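Local coordinates for protein alpha-L-arabinofuranosidase B (PDB 6SXT) that hydrolyses terminal non-reducing alpha-L-arabinofuranosyl residues from arabinoxylan, arabinan and related plant polysaccharides, with retention of configuration, at residues L85-P96 with I274-N284. Sequence-based numbering, arbitrary orientation.
Sequences LTQAPPGGFDGP and IILGIGGDNSN. With LXE ([(1~{S},2~{S},3~{S},4~{S})-2-(hydroxymethyl)-3,4-bis(oxidanyl)cyclopentyl]azanium), chain G.
The amide of N284 is gripped at one nitrogen by two carbonyls: its ND2 donates across the contact to D94 O at 3.0 Å and back along its own chain to N282 O at 2.9 Å. Both acceptors lie near the plane of the amide, which fixes its rotation; D94 O is approached from above its carbonyl plane, N282 O almost end-on. Asparagine suits this place because its amide nitrogen carries two in-plane hydrogens, one for each carbonyl. With CG set between the backbone N and the carbonyl carbon (chi1 63°), ND2 can turn back to N282 O while still meeting D94 O; OD1 packs against P96 CD. Nearby, F93 N donates to D281 O (3.0 Å) and so ties the loop after strand 86-87 to the backbone of the proton donor. The F93 ring lies beside the D281 carboxylate, their planes 78° apart, with OD2 meeting the ring edge 3.5 Å from CE2. The 277-284 loop, one of those forming the active site of the GH54 catalytic domain, follows strand 273-276, which shares a four-stranded antiparallel sheet with strand 86-87, and contains a type I turn from G279 to N282. D281 OD1 closes an Asx turn with S283 N and also accepts from S283 OG at 2.6 Å, both from one face of the carboxylate, which probably helps orient OD2, the acceptor for N1' of the bound LXE. That ligand is also hydrogen-bonded to D203 and to the nucleophile E205. Lacking side chains, G279 and G280 let the ligand hydroxyls come close. Farther back, L85 CD2 reaches I274 CG2 (3.8 Å), while the small A88 leaves its methyl against I278 CD1.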
loop_
_atom_site.group_PDB
_atom_site.type_symbol
_atom_site.label_atom_id
_atom_site.label_comp_id
_atom_site.label_asym_id
_atom_site.label_seq_id
_atom_site.Cartn_x
_atom_site.Cartn_y
_atom_site.Cartn_z
ATOM N N LEU A 85 8.771 8.920 9.158
ATOM C CA LEU A 85 7.539 8.163 9.427
ATOM C C LEU A 85 7.876 6.763 9.926
ATOM O O LEU A 85 8.658 6.043 9.289
ATOM C CB LEU A 85 6.720 8.076 8.144
ATOM C CG LEU A 85 6.222 9.384 7.602
ATOM C CD1 LEU A 85 5.497 9.171 6.279
ATOM C CD2 LEU A 85 5.308 10.069 8.574
ATOM N N THR A 86 7.309 6.400 11.075
ATOM C CA THR A 86 7.525 5.119 11.747
ATOM C C THR A 86 6.173 4.431 12.010
ATOM O O THR A 86 5.075 5.011 11.791
ATOM C CB THR A 86 8.362 5.311 13.025
ATOM O OG1 THR A 86 7.599 6.137 13.903
ATOM C CG2 THR A 86 9.747 5.843 12.740
ATOM N N GLN A 87 6.237 3.225 12.504
ATOM C CA GLN A 87 5.034 2.392 12.729
ATOM C C GLN A 87 4.013 3.192 13.530
ATOM O O GLN A 87 4.354 3.697 14.607
ATOM C CB GLN A 87 5.437 1.110 13.443
ATOM C CG GLN A 87 4.365 0.034 13.446
ATOM C CD GLN A 87 4.888 -1.266 14.029
ATOM O OE1 GLN A 87 6.066 -1.360 14.455
ATOM N NE2 GLN A 87 4.068 -2.313 14.006
ATOM N N ALA A 88 2.788 3.338 13.037
ATOM C CA ALA A 88 1.817 4.225 13.663
ATOM C C ALA A 88 1.320 3.566 14.952
ATOM O O ALA A 88 1.002 2.369 15.030
ATOM C CB ALA A 88 0.686 4.544 12.764
ATOM N N PRO A 89 1.164 4.416 15.994
ATOM C CA PRO A 89 0.685 3.923 17.288
ATOM C C PRO A 89 -0.819 3.856 17.398
ATOM O O PRO A 89 -1.571 4.512 16.694
ATOM C CB PRO A 89 1.219 5.020 18.222
ATOM C CG PRO A 89 1.105 6.292 17.416
ATOM C CD PRO A 89 1.507 5.835 16.011
ATOM N N PRO A 90 -1.318 3.137 18.429
ATOM C CA PRO A 90 -2.741 3.174 18.704
ATOM C C PRO A 90 -3.207 4.592 19.034
ATOM O O PRO A 90 -2.449 5.408 19.584
ATOM C CB PRO A 90 -2.831 2.228 19.937
ATOM C CG PRO A 90 -1.529 2.353 20.591
ATOM C CD PRO A 90 -0.531 2.419 19.435
ATOM N N GLY A 91 -4.458 4.874 18.729
ATOM C CA GLY A 91 -5.068 6.167 19.042
ATOM C C GLY A 91 -6.522 5.986 19.445
ATOM O O GLY A 91 -6.830 5.032 20.212
ATOM N N GLY A 92 -7.413 6.780 18.872
ATOM C CA GLY A 92 -8.861 6.588 19.039
ATOM C C GLY A 92 -9.266 5.183 18.690
ATOM O O GLY A 92 -10.108 4.585 19.387
ATOM N N PHE A 93 -8.648 4.601 17.644
ATOM C CA PHE A 93 -8.786 3.202 17.252
ATOM C C PHE A 93 -7.468 2.494 17.465
ATOM O O PHE A 93 -6.360 3.084 17.301
ATOM C CB PHE A 93 -9.236 3.091 15.797
ATOM C CG PHE A 93 -10.600 3.657 15.536
ATOM C CD1 PHE A 93 -11.722 2.856 15.690
ATOM C CD2 PHE A 93 -10.761 4.972 15.157
ATOM C CE1 PHE A 93 -12.979 3.367 15.414
ATOM C CE2 PHE A 93 -12.023 5.508 14.924
ATOM C CZ PHE A 93 -13.129 4.694 15.068
ATOM N N ASP A 94 -7.585 1.236 17.841
ATOM C CA ASP A 94 -6.414 0.346 17.887
ATOM C C ASP A 94 -6.133 -0.182 16.476
ATOM O O ASP A 94 -7.057 -0.482 15.714
ATOM C CB ASP A 94 -6.646 -0.858 18.786
ATOM C CG ASP A 94 -6.528 -0.492 20.260
ATOM O OD1 ASP A 94 -5.800 0.455 20.584
ATOM O OD2 ASP A 94 -7.162 -1.192 21.065
ATOM N N GLY A 95 -4.865 -0.326 16.193
ATOM C CA GLY A 95 -4.427 -1.121 15.046
ATOM C C GLY A 95 -4.366 -2.596 15.423
ATOM O O GLY A 95 -4.561 -2.992 16.593
ATOM N N PRO A 96 -4.063 -3.468 14.450
ATOM C CA PRO A 96 -4.088 -4.911 14.658
ATOM C C PRO A 96 -2.784 -5.551 15.098
ATOM O O PRO A 96 -2.718 -6.775 15.242
ATOM C CB PRO A 96 -4.446 -5.430 13.253
ATOM C CG PRO A 96 -3.756 -4.442 12.329
ATOM C CD PRO A 96 -3.922 -3.107 13.028
ATOM N N ILE A 274 2.223 14.124 11.300
ATOM C CA ILE A 274 2.124 13.590 9.939
ATOM C C ILE A 274 1.608 12.167 10.002
ATOM O O ILE A 274 2.155 11.351 10.773
ATOM C CB ILE A 274 3.492 13.647 9.250
ATOM C CG1 ILE A 274 4.127 15.012 9.396
ATOM C CG2 ILE A 274 3.352 13.222 7.786
ATOM C CD1 ILE A 274 5.534 15.090 8.801
ATOM N N ILE A 275 0.635 11.864 9.137
ATOM C CA ILE A 275 0.082 10.490 9.035
ATOM C C ILE A 275 0.247 9.983 7.610
ATOM O O ILE A 275 0.271 10.821 6.667
ATOM C CB ILE A 275 -1.392 10.406 9.442
ATOM C CG1 ILE A 275 -2.237 11.409 8.674
ATOM C CG2 ILE A 275 -1.528 10.515 10.957
ATOM C CD1 ILE A 275 -3.731 11.395 8.972
ATOM N N LEU A 276 0.341 8.691 7.458
ATOM C CA LEU A 276 0.325 8.047 6.132
ATOM C C LEU A 276 -0.473 6.749 6.234
ATOM O O LEU A 276 -0.076 5.855 7.012
ATOM C CB LEU A 276 1.742 7.777 5.650
ATOM C CG LEU A 276 1.786 6.951 4.364
ATOM C CD1 LEU A 276 1.089 7.621 3.213
ATOM C CD2 LEU A 276 3.219 6.646 3.999
ATOM N N GLY A 277 -1.583 6.674 5.504
ATOM C CA GLY A 277 -2.327 5.413 5.316
ATOM C C GLY A 277 -3.518 5.250 6.243
ATOM O O GLY A 277 -4.210 4.264 6.105
ATOM N N ILE A 278 -3.694 6.186 7.169
ATOM C CA ILE A 278 -4.639 6.094 8.316
ATOM C C ILE A 278 -5.293 7.441 8.528
ATOM O O ILE A 278 -4.811 8.478 8.020
ATOM C CB ILE A 278 -3.875 5.658 9.576
ATOM C CG1 ILE A 278 -2.667 6.569 9.824
ATOM C CG2 ILE A 278 -3.506 4.202 9.494
ATOM C CD1 ILE A 278 -2.129 6.486 11.218
ATOM N N GLY A 279 -6.398 7.455 9.282
ATOM C CA GLY A 279 -6.955 8.728 9.737
ATOM C C GLY A 279 -6.277 9.265 10.967
ATOM O O GLY A 279 -5.378 8.576 11.564
ATOM N N GLY A 280 -6.569 10.512 11.310
ATOM C CA GLY A 280 -5.862 11.169 12.413
ATOM C C GLY A 280 -6.177 10.523 13.756
ATOM O O GLY A 280 -5.304 10.571 14.633
ATOM N N ASP A 281 -7.318 9.859 13.870
ATOM C CA ASP A 281 -7.686 9.106 15.104
ATOM C C ASP A 281 -7.218 7.660 15.042
ATOM O O ASP A 281 -7.630 6.770 15.828
ATOM C CB ASP A 281 -9.197 9.188 15.333
ATOM C CG ASP A 281 -10.014 8.670 14.179
ATOM O OD1 ASP A 281 -9.424 8.134 13.190
ATOM O OD2 ASP A 281 -11.253 8.841 14.234
ATOM N N ASN A 282 -6.316 7.338 14.099
ATOM C CA ASN A 282 -5.838 5.974 13.817
ATOM C C ASN A 282 -6.920 5.097 13.182
ATOM O O ASN A 282 -6.769 3.897 13.224
ATOM C CB ASN A 282 -5.138 5.280 15.010
ATOM C CG ASN A 282 -4.336 4.088 14.548
ATOM O OD1 ASN A 282 -4.420 2.946 15.112
ATOM N ND2 ASN A 282 -3.574 4.337 13.486
ATOM N N SER A 283 -7.948 5.658 12.572
ATOM C CA SER A 283 -8.848 4.866 11.722
ATOM C C SER A 283 -7.955 4.093 10.756
ATOM O O SER A 283 -7.183 4.759 10.048
ATOM C CB SER A 283 -9.846 5.696 10.977
ATOM O OG SER A 283 -10.802 6.325 11.861
ATOM N N ASN A 284 -8.050 2.783 10.715
ATOM C CA ASN A 284 -7.064 1.941 9.986
ATOM C C ASN A 284 -7.734 0.909 9.082
ATOM O O ASN A 284 -7.213 -0.189 8.978
ATOM C CB ASN A 284 -6.001 1.391 10.924
ATOM C CG ASN A 284 -6.433 0.444 12.047
ATOM O OD1 ASN A 284 -6.336 -0.805 11.916
ATOM N ND2 ASN A 284 -6.796 1.016 13.169
HETATM C "C1'" LXE G . -11.504 11.843 12.372
HETATM C "C2'" LXE G . -10.304 11.124 11.754
HETATM O "O2'" LXE G . -9.108 11.585 12.270
HETATM C "C3'" LXE G . -10.498 11.447 10.337
HETATM O "O3'" LXE G . -9.549 10.639 9.524
HETATM C "C4'" LXE G . -11.921 10.975 10.123
HETATM C "C5'" LXE G . -12.598 11.648 8.944
HETATM O "O5'" LXE G . -12.555 13.058 8.968
HETATM C "C6'" LXE G . -12.616 11.310 11.503
HETATM N "N1'" LXE G . -13.160 10.015 12.004
#